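Local coordinates for mutual gliding-motility protein MglA (Myxococcus xanthus DK 1622, PDB 6HJO) that acts as an intracellular GTPase switch that coordinates social and adventurous gliding motility and controls the direction and speed of movement, at residues 15-20 with 100-105; 136-141 with 161-166. One frame throughout, in Å; residues are numbered along the deposited sequence.

Contact 1 (15-20 with 100-105); sequences IVYYGP and VFVADS
Val100 sets its branched carbon over the middle of the Tyr17 ring in a CH-pi contact, CB standing 3.8 Å from the ring centroid and 13° off the normal. Its two methyls spread across the same ring: CG1 lies near Tyr17 CE2, and CG2 reaches Tyr17 CZ at 3.7 Å. The tyrosine accepts them because its CG is turned anti to the carbonyl carbon (chi1 -81°), which lays the ring alongside the valine. Val102 takes the ring edge instead, its CG2 3.8 Å from Tyr17 CD2.

Beneath these side chains the strands run parallel, 18° apart. Val100 uses both its N and its O on the one neighbouring strand, N bonding to Val16 O and O receiving Tyr18 N at 2.8 Å; Val102 N then bonds to Tyr18 O at 2.7 Å. This pairing belongs to the central sheet of the small GTPase fold, where strand 10-18 runs straight into the phosphate-binding P-loop beginning at Gly19. On the sheet face carrying Phe101, that ring meets Gly19 CA with CE2 at 3.7 Å, while its CZ approaches Pro20 CD, the two side chains crossing at about a right angle.

Helix 25-35 packs on Tyr17 and Val102, and helix 176-191 on Tyr17 and Val100; on the other face helix 110-126 supplies Asn119 and Asn123, both hydrogen-bonded to Tyr18 OH.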
ATOM      1  N   ILE A  15       7.508   6.984 -12.792  1.00 25.74           N
ATOM      2  CA  ILE A  15       8.827   7.591 -12.584  1.00 24.73           C
ATOM      3  C   ILE A  15       9.375   7.060 -11.282  1.00 29.47           C
ATOM      4  O   ILE A  15       8.759   7.250 -10.234  1.00 29.35           O
ATOM      5  CB  ILE A  15       8.833   9.139 -12.723  1.00 26.53           C
ATOM      6  CG1 ILE A  15       8.445   9.527 -14.193  1.00 29.12           C
ATOM      7  CG2 ILE A  15      10.256   9.706 -12.388  1.00 23.75           C
ATOM      8  CD1 ILE A  15       8.002  10.933 -14.373  1.00 40.45           C
ATOM      9  N   VAL A  16      10.508   6.334 -11.363  1.00 27.16           N
ATOM     10  CA  VAL A  16      11.125   5.718 -10.193  1.00 25.07           C
ATOM     11  C   VAL A  16      12.326   6.541  -9.703  1.00 28.06           C
ATOM     12  O   VAL A  16      13.234   6.822 -10.484  1.00 28.16           O
ATOM     13  CB  VAL A  16      11.467   4.209 -10.432  1.00 27.83           C
ATOM     14  CG1 VAL A  16      12.324   3.626  -9.300  1.00 27.10           C
ATOM     15  CG2 VAL A  16      10.189   3.378 -10.618  1.00 27.27           C
ATOM     16  N   TYR A  17      12.317   6.931  -8.418  1.00 22.78           N
ATOM     17  CA  TYR A  17      13.473   7.602  -7.794  1.00 21.68           C
ATOM     18  C   TYR A  17      14.263   6.464  -7.176  1.00 26.06           C
ATOM     19  O   TYR A  17      13.718   5.642  -6.422  1.00 26.32           O
ATOM     20  CB  TYR A  17      13.037   8.661  -6.744  1.00 21.94           C
ATOM     21  CG  TYR A  17      12.642   9.977  -7.377  1.00 22.85           C
ATOM     22  CD1 TYR A  17      11.511  10.073  -8.187  1.00 25.46           C
ATOM     23  CD2 TYR A  17      13.420  11.117  -7.207  1.00 24.18           C
ATOM     24  CE1 TYR A  17      11.178  11.264  -8.826  1.00 26.68           C
ATOM     25  CE2 TYR A  17      13.082  12.324  -7.818  1.00 25.21           C
ATOM     26  CZ  TYR A  17      11.962  12.391  -8.629  1.00 26.07           C
ATOM     27  OH  TYR A  17      11.619  13.570  -9.232  1.00 26.19           O
ATOM     28  N   TYR A  18      15.512   6.368  -7.567  1.00 24.45           N
ATOM     29  CA  TYR A  18      16.426   5.297  -7.205  1.00 24.50           C
ATOM     30  C   TYR A  18      17.722   5.881  -6.652  1.00 26.70           C
ATOM     31  O   TYR A  18      18.141   6.951  -7.057  1.00 25.95           O
ATOM     32  CB  TYR A  18      16.738   4.503  -8.490  1.00 26.47           C
ATOM     33  CG  TYR A  18      17.031   3.036  -8.285  1.00 27.82           C
ATOM     34  CD1 TYR A  18      18.333   2.588  -8.049  1.00 29.53           C
ATOM     35  CD2 TYR A  18      16.011   2.087  -8.347  1.00 29.15           C
ATOM     36  CE1 TYR A  18      18.612   1.234  -7.883  1.00 29.96           C
ATOM     37  CE2 TYR A  18      16.287   0.726  -8.233  1.00 30.89           C
ATOM     38  CZ  TYR A  18      17.590   0.306  -8.007  1.00 35.41           C
ATOM     39  OH  TYR A  18      17.861  -1.028  -7.883  1.00 37.65           O
ATOM     40  N   GLY A  19      18.340   5.169  -5.731  1.00 22.59           N
ATOM     41  CA  GLY A  19      19.593   5.613  -5.123  1.00 21.56           C
ATOM     42  C   GLY A  19      19.829   4.911  -3.804  1.00 24.97           C
ATOM     43  O   GLY A  19      18.927   4.231  -3.307  1.00 24.17           O
ATOM     44  N   PRO A  20      21.017   5.081  -3.187  1.00 21.74           N
ATOM     45  CA  PRO A  20      21.275   4.404  -1.902  1.00 22.10           C
ATOM     46  C   PRO A  20      20.327   4.848  -0.786  1.00 26.72           C
ATOM     47  O   PRO A  20      19.669   5.883  -0.893  1.00 24.42           O
ATOM     48  CB  PRO A  20      22.744   4.775  -1.584  1.00 23.56           C
ATOM     49  CG  PRO A  20      23.064   5.930  -2.440  1.00 26.65           C
ATOM     50  CD  PRO A  20      22.186   5.862  -3.650  1.00 21.91           C
ATOM     51  N   VAL A 100      14.941   8.507 -11.985  1.00 27.91           N
ATOM     52  CA  VAL A 100      15.772   9.587 -11.426  1.00 25.81           C
ATOM     53  C   VAL A 100      16.731   8.862 -10.496  1.00 28.68           C
ATOM     54  O   VAL A 100      16.269   8.202  -9.555  1.00 25.41           O
ATOM     55  CB  VAL A 100      15.006  10.695 -10.641  1.00 27.06           C
ATOM     56  CG1 VAL A 100      15.991  11.699 -10.007  1.00 25.66           C
ATOM     57  CG2 VAL A 100      14.003  11.419 -11.529  1.00 27.08           C
ATOM     58  N   PHE A 101      18.056   8.961 -10.755  1.00 26.33           N
ATOM     59  CA  PHE A 101      19.022   8.394  -9.828  1.00 24.32           C
ATOM     60  C   PHE A 101      19.429   9.543  -8.914  1.00 26.74           C
ATOM     61  O   PHE A 101      19.901  10.565  -9.394  1.00 27.82           O
ATOM     62  CB  PHE A 101      20.268   7.765 -10.510  1.00 26.13           C
ATOM     63  CG  PHE A 101      21.197   7.104  -9.513  1.00 25.89           C
ATOM     64  CD1 PHE A 101      22.272   7.807  -8.956  1.00 28.31           C
ATOM     65  CD2 PHE A 101      20.956   5.808  -9.068  1.00 25.72           C
ATOM     66  CE1 PHE A 101      23.090   7.215  -7.981  1.00 27.85           C
ATOM     67  CE2 PHE A 101      21.764   5.223  -8.092  1.00 27.72           C
ATOM     68  CZ  PHE A 101      22.824   5.928  -7.552  1.00 25.43           C
ATOM     69  N   VAL A 102      19.205   9.391  -7.615  1.00 21.79           N
ATOM     70  CA  VAL A 102      19.543  10.392  -6.602  1.00 20.78           C
ATOM     71  C   VAL A 102      20.841   9.945  -5.935  1.00 25.50           C
ATOM     72  O   VAL A 102      20.882   8.912  -5.254  1.00 23.64           O
ATOM     73  CB  VAL A 102      18.406  10.631  -5.567  1.00 22.91           C
ATOM     74  CG1 VAL A 102      18.814  11.704  -4.552  1.00 21.85           C
ATOM     75  CG2 VAL A 102      17.091  11.016  -6.256  1.00 21.69           C
ATOM     76  N   ALA A 103      21.915  10.705  -6.186  1.00 23.64           N
ATOM     77  CA  ALA A 103      23.232  10.423  -5.606  1.00 22.81           C
ATOM     78  C   ALA A 103      23.435  11.285  -4.365  1.00 26.99           C
ATOM     79  O   ALA A 103      23.172  12.488  -4.394  1.00 27.38           O
ATOM     80  CB  ALA A 103      24.336  10.705  -6.626  1.00 23.75           C
ATOM     81  N   ASP A 104      23.932  10.670  -3.287  1.00 23.28           N
ATOM     82  CA  ASP A 104      24.250  11.352  -2.042  1.00 22.90           C
ATOM     83  C   ASP A 104      25.677  11.908  -2.233  1.00 27.58           C
ATOM     84  O   ASP A 104      26.622  11.141  -2.424  1.00 27.04           O
ATOM     85  CB  ASP A 104      24.177  10.368  -0.866  1.00 23.93           C
ATOM     86  CG  ASP A 104      24.344  10.999   0.500  1.00 26.52           C
ATOM     87  OD1 ASP A 104      25.239  11.881   0.652  1.00 26.35           O
ATOM     88  OD2 ASP A 104      23.604  10.601   1.437  1.00 25.92           O
ATOM     89  N   SER A 105      25.824  13.240  -2.202  1.00 24.75           N
ATOM     90  CA  SER A 105      27.117  13.904  -2.462  1.00 24.76           C
ATOM     91  C   SER A 105      28.179  13.718  -1.392  1.00 30.06           C
ATOM     92  O   SER A 105      29.318  14.133  -1.623  1.00 30.41           O
ATOM     93  CB  SER A 105      26.913  15.389  -2.736  1.00 26.24           C
ATOM     94  OG  SER A 105      26.279  15.559  -3.994  1.00 32.21           O
TER

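Contact 2 (136-141 with 161-166); sequences YVIQYN and RNIPEY. With GDP (guanosine-5'-diphosphate), chain C.
Ile138 sits at the centre of a short parallel ladder with Glu165, its N bonding to Pro164 O at 2.9 Å and its O receiving Tyr166 N, before Tyr140 N continues the pattern to Tyr166 O at 2.8 Å. Ahead of this ladder, Ile163 reaches across to the neighbouring strand: its CD1 lies over one face of the Tyr136 ring, 3.5 Å from CE2, and also touches Ile138 CG2 at 3.7 Å. That reach depends on CG1 being tucked between the backbone N and the carbonyl carbon (chi1 55°). Pro164 packs its CB against Val137 CG1, the two side chains meeting roughly at right angles.

The pairing closes the beta-alpha-beta unit made by strand 136-141, helix 151-158 and strand 165-167 at one side of the Ras-like sheet. On the face shared with Ile138, Glu165 lies beside the isoleucine, CB to Ile138 CG2, and carries its carboxylate to Tyr140. Tyr140 OH donates to Glu165 OE1 at 2.7 Å, arriving from above the carboxylate plane, 61° out of it, and the ring and carboxylate planes stand nearly perpendicular at 86°. Asn159 makes a second bond to OE1, and a salt bridge from Arg155 to OE2 ties the other oxygen to helix 151-158; together they fix the rotation of the group and would be expected to favour its charged form.

Where the strand ends, Asn141 opens the NKxD motif (Asn141 to Asp144), whose Asn and Asp both bond to the bound GDP. Asn141 ND2 donates to N7 of the nucleotide at 3.0 Å, while Cys23 O and Ala170 N hold the two ends of the amide, joining the base site to the P-loop and to the loop after strand 165-167.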
ATOM      1  N   TYR A 136      16.289   8.741 -18.370  1.00 35.96           N
ATOM      2  CA  TYR A 136      17.050   8.631 -17.144  1.00 35.37           C
ATOM      3  C   TYR A 136      17.821   9.933 -16.850  1.00 35.54           C
ATOM      4  O   TYR A 136      18.474  10.473 -17.743  1.00 34.37           O
ATOM      5  CB  TYR A 136      18.013   7.418 -17.276  1.00 39.13           C
ATOM      6  CG  TYR A 136      19.152   7.403 -16.280  1.00 39.59           C
ATOM      7  CD1 TYR A 136      18.907   7.406 -14.912  1.00 39.81           C
ATOM      8  CD2 TYR A 136      20.474   7.337 -16.706  1.00 41.78           C
ATOM      9  CE1 TYR A 136      19.952   7.442 -13.992  1.00 39.37           C
ATOM     10  CE2 TYR A 136      21.529   7.325 -15.793  1.00 41.22           C
ATOM     11  CZ  TYR A 136      21.260   7.388 -14.438  1.00 44.04           C
ATOM     12  OH  TYR A 136      22.278   7.384 -13.525  1.00 41.34           O
ATOM     13  N   VAL A 137      17.676  10.462 -15.623  1.00 30.51           N
ATOM     14  CA  VAL A 137      18.364  11.686 -15.185  1.00 31.50           C
ATOM     15  C   VAL A 137      19.060  11.404 -13.844  1.00 32.25           C
ATOM     16  O   VAL A 137      18.574  10.575 -13.066  1.00 28.69           O
ATOM     17  CB  VAL A 137      17.437  12.934 -15.104  1.00 37.07           C
ATOM     18  CG1 VAL A 137      16.663  13.173 -16.402  1.00 37.66           C
ATOM     19  CG2 VAL A 137      16.517  12.905 -13.884  1.00 36.58           C
ATOM     20  N   ILE A 138      20.198  12.078 -13.588  1.00 28.47           N
ATOM     21  CA  ILE A 138      20.925  11.922 -12.334  1.00 27.51           C
ATOM     22  C   ILE A 138      20.858  13.227 -11.508  1.00 30.05           C
ATOM     23  O   ILE A 138      20.970  14.328 -12.048  1.00 30.55           O
ATOM     24  CB  ILE A 138      22.391  11.370 -12.520  1.00 31.29           C
ATOM     25  CG1 ILE A 138      23.049  11.022 -11.155  1.00 30.77           C
ATOM     26  CG2 ILE A 138      23.277  12.307 -13.345  1.00 30.56           C
ATOM     27  CD1 ILE A 138      24.120   9.971 -11.214  1.00 32.65           C
ATOM     28  N   GLN A 139      20.634  13.090 -10.212  1.00 24.24           N
ATOM     29  CA  GLN A 139      20.602  14.222  -9.304  1.00 22.72           C
ATOM     30  C   GLN A 139      21.751  14.090  -8.307  1.00 26.23           C
ATOM     31  O   GLN A 139      21.861  13.042  -7.664  1.00 26.02           O
ATOM     32  CB  GLN A 139      19.241  14.296  -8.589  1.00 22.89           C
ATOM     33  CG  GLN A 139      19.124  15.489  -7.661  1.00 26.39           C
ATOM     34  CD  GLN A 139      17.909  15.419  -6.789  1.00 31.71           C
ATOM     35  OE1 GLN A 139      17.950  14.881  -5.685  1.00 20.29           O
ATOM     36  NE2 GLN A 139      16.797  15.976  -7.255  1.00 24.70           N
ATOM     37  N   TYR A 140      22.603  15.136  -8.180  1.00 23.03           N
ATOM     38  CA  TYR A 140      23.675  15.166  -7.188  1.00 23.20           C
ATOM     39  C   TYR A 140      23.097  15.911  -6.005  1.00 27.49           C
ATOM     40  O   TYR A 140      23.062  17.145  -5.992  1.00 25.82           O
ATOM     41  CB  TYR A 140      24.976  15.844  -7.703  1.00 24.54           C
ATOM     42  CG  TYR A 140      25.478  15.296  -9.021  1.00 26.98           C
ATOM     43  CD1 TYR A 140      25.473  13.929  -9.281  1.00 28.50           C
ATOM     44  CD2 TYR A 140      25.974  16.143 -10.006  1.00 29.09           C
ATOM     45  CE1 TYR A 140      25.943  13.420 -10.485  1.00 27.51           C
ATOM     46  CE2 TYR A 140      26.438  15.644 -11.221  1.00 30.94           C
ATOM     47  CZ  TYR A 140      26.419  14.282 -11.455  1.00 34.98           C
ATOM     48  OH  TYR A 140      26.865  13.780 -12.649  1.00 33.27           O
ATOM     49  N   ASN A 141      22.545  15.149  -5.060  1.00 24.82           N
ATOM     50  CA  ASN A 141      21.858  15.698  -3.902  1.00 24.55           C
ATOM     51  C   ASN A 141      22.808  15.995  -2.759  1.00 27.48           C
ATOM     52  O   ASN A 141      23.931  15.490  -2.758  1.00 27.10           O
ATOM     53  CB  ASN A 141      20.701  14.774  -3.467  1.00 24.74           C
ATOM     54  CG  ASN A 141      19.738  15.438  -2.515  1.00 33.11           C
ATOM     55  OD1 ASN A 141      19.452  16.637  -2.645  1.00 18.27           O
ATOM     56  ND2 ASN A 141      19.246  14.692  -1.516  1.00 19.92           N
ATOM     57  N   ARG A 161      28.165   8.544 -19.265  1.00 50.62           N
ATOM     58  CA  ARG A 161      27.359   8.653 -20.490  1.00 51.42           C
ATOM     59  C   ARG A 161      26.800  10.048 -20.756  1.00 51.80           C
ATOM     60  O   ARG A 161      26.105  10.230 -21.756  1.00 51.49           O
ATOM     61  CB  ARG A 161      26.241   7.602 -20.519  1.00 52.75           C
ATOM     62  CG  ARG A 161      26.730   6.168 -20.846  1.00 69.36           C
ATOM     63  CD  ARG A 161      27.314   5.894 -22.249  1.00 89.14           C
ATOM     64  NE  ARG A 161      26.363   5.331 -23.220  1.00108.13           N
ATOM     65  CZ  ARG A 161      26.434   4.100 -23.714  1.00127.46           C
ATOM     66  NH1 ARG A 161      27.369   3.258 -23.292  1.00116.13           N
ATOM     67  NH2 ARG A 161      25.544   3.687 -24.607  1.00116.08           N
ATOM     68  N   ASN A 162      27.099  11.028 -19.860  1.00 45.64           N
ATOM     69  CA  ASN A 162      26.718  12.444 -19.992  1.00 43.53           C
ATOM     70  C   ASN A 162      25.187  12.657 -20.149  1.00 44.39           C
ATOM     71  O   ASN A 162      24.716  13.422 -21.008  1.00 43.57           O
ATOM     72  CB  ASN A 162      27.528  13.097 -21.150  1.00 41.86           C
ATOM     73  CG  ASN A 162      27.360  14.580 -21.280  1.00 55.03           C
ATOM     74  OD1 ASN A 162      27.473  15.351 -20.302  1.00 46.06           O
ATOM     75  ND2 ASN A 162      27.061  14.995 -22.495  1.00 41.72           N
ATOM     76  N   ILE A 163      24.408  11.955 -19.326  1.00 38.60           N
ATOM     77  CA  ILE A 163      22.956  12.127 -19.348  1.00 37.44           C
ATOM     78  C   ILE A 163      22.569  13.381 -18.489  1.00 37.71           C
ATOM     79  O   ILE A 163      23.438  13.895 -17.765  1.00 35.36           O
ATOM     80  CB  ILE A 163      22.187  10.819 -18.975  1.00 40.21           C
ATOM     81  CG1 ILE A 163      22.629  10.236 -17.604  1.00 38.81           C
ATOM     82  CG2 ILE A 163      22.289   9.783 -20.110  1.00 44.54           C
ATOM     83  CD1 ILE A 163      21.930  10.785 -16.405  1.00 38.57           C
ATOM     84  N   PRO A 164      21.318  13.917 -18.577  1.00 33.22           N
ATOM     85  CA  PRO A 164      20.981  15.114 -17.787  1.00 31.28           C
ATOM     86  C   PRO A 164      21.263  14.988 -16.294  1.00 34.36           C
ATOM     87  O   PRO A 164      20.923  13.980 -15.675  1.00 33.92           O
ATOM     88  CB  PRO A 164      19.510  15.351 -18.104  1.00 32.52           C
ATOM     89  CG  PRO A 164      19.311  14.730 -19.457  1.00 39.05           C
ATOM     90  CD  PRO A 164      20.172  13.501 -19.422  1.00 34.69           C
ATOM     91  N   GLU A 165      21.964  15.986 -15.750  1.00 30.11           N
ATOM     92  CA  GLU A 165      22.381  16.043 -14.346  1.00 28.77           C
ATOM     93  C   GLU A 165      21.958  17.319 -13.674  1.00 32.77           C
ATOM     94  O   GLU A 165      21.989  18.379 -14.301  1.00 34.82           O
ATOM     95  CB  GLU A 165      23.890  15.813 -14.177  1.00 29.62           C
ATOM     96  CG  GLU A 165      24.784  16.578 -15.137  1.00 36.82           C
ATOM     97  CD  GLU A 165      26.211  16.598 -14.643  1.00 43.64           C
ATOM     98  OE1 GLU A 165      26.885  15.548 -14.735  1.00 34.33           O
ATOM     99  OE2 GLU A 165      26.632  17.646 -14.106  1.00 40.15           O
ATOM    100  N   TYR A 166      21.530  17.217 -12.407  1.00 28.10           N
ATOM    101  CA  TYR A 166      21.055  18.361 -11.635  1.00 27.07           C
ATOM    102  C   TYR A 166      21.619  18.353 -10.243  1.00 28.54           C
ATOM    103  O   TYR A 166      21.635  17.323  -9.586  1.00 27.31           O
ATOM    104  CB  TYR A 166      19.512  18.397 -11.609  1.00 28.91           C
ATOM    105  CG  TYR A 166      18.940  18.543 -13.003  1.00 33.79           C
ATOM    106  CD1 TYR A 166      18.856  19.793 -13.613  1.00 38.27           C
ATOM    107  CD2 TYR A 166      18.663  17.422 -13.783  1.00 33.40           C
ATOM    108  CE1 TYR A 166      18.473  19.926 -14.949  1.00 40.91           C
ATOM    109  CE2 TYR A 166      18.330  17.543 -15.132  1.00 35.84           C
ATOM    110  CZ  TYR A 166      18.198  18.799 -15.700  1.00 41.62           C
ATOM    111  OH  TYR A 166      17.820  18.926 -17.008  1.00 44.22           O
TER
HETATM  112  PB  GDP C 200      15.718   8.185   1.244  1.00 24.11           P
HETATM  113  O1B GDP C 200      16.040   6.970   2.060  1.00 22.09           O
HETATM  114  O2B GDP C 200      16.493   8.262   0.000  1.00 22.81           O
HETATM  115  O3B GDP C 200      14.253   8.321   1.037  1.00 20.90           O
HETATM  116  O3A GDP C 200      16.211   9.438   2.105  1.00 23.21           O
HETATM  117  PA  GDP C 200      15.544  10.676   2.852  1.00 21.91           P
HETATM  118  O1A GDP C 200      14.636  10.216   3.901  1.00 23.46           O
HETATM  119  O2A GDP C 200      14.868  11.591   1.835  1.00 22.55           O
HETATM  120  O5' GDP C 200      16.844  11.425   3.453  1.00 22.38           O
HETATM  121  C5' GDP C 200      17.563  10.915   4.602  1.00 25.35           C
HETATM  122  C4' GDP C 200      18.072  12.075   5.428  1.00 25.27           C
HETATM  123  O4' GDP C 200      18.885  12.946   4.604  1.00 24.11           O
HETATM  124  C3' GDP C 200      17.002  12.965   6.070  1.00 28.01           C
HETATM  125  O3' GDP C 200      17.454  13.359   7.359  1.00 30.11           O
HETATM  126  C2' GDP C 200      16.929  14.150   5.101  1.00 28.99           C
HETATM  127  O2' GDP C 200      16.463  15.376   5.655  1.00 31.64           O
HETATM  128  C1' GDP C 200      18.394  14.269   4.695  1.00 25.82           C
HETATM  129  N9  GDP C 200      18.602  14.936   3.410  1.00 24.28           N
HETATM  130  C8  GDP C 200      18.006  14.659   2.206  1.00 21.94           C
HETATM  131  N7  GDP C 200      18.416  15.439   1.233  1.00 23.54           N
HETATM  132  C5  GDP C 200      19.335  16.286   1.837  1.00 23.05           C
HETATM  133  C6  GDP C 200      20.123  17.366   1.314  1.00 23.38           C
HETATM  134  O6  GDP C 200      20.097  17.802   0.166  1.00 28.63           O
HETATM  135  N1  GDP C 200      20.939  17.943   2.269  1.00 25.37           N
HETATM  136  C2  GDP C 200      20.988  17.569   3.588  1.00 25.85           C
HETATM  137  N2  GDP C 200      21.840  18.227   4.377  1.00 22.89           N
HETATM  138  N3  GDP C 200      20.244  16.587   4.097  1.00 24.47           N
HETATM  139  C4  GDP C 200      19.457  15.989   3.180  1.00 23.70           C

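After the short strand 3-5, the chain runs along strand 10-18, and contact 1 closes when it returns at residues 100-105, some 80 residues later, after helices 25-35 and 86-92 and three strands (45-48, 53-59, 71-78). Contact 2 opens only afterwards, at 136-141, and closes a shorter loop through helix 151-158 at 161-166, so the two follow in series and neither nest nor cross. Strands 98-104 and 136-141 are direct neighbours, with probable hydrogen bonds from Gln139 N to Phe101 O and from Ala103 N to Gln139 O. Within one larger sheet, the strand leading to the P-loop is thus joined through 98-104 to the strand that ends at the guanine base.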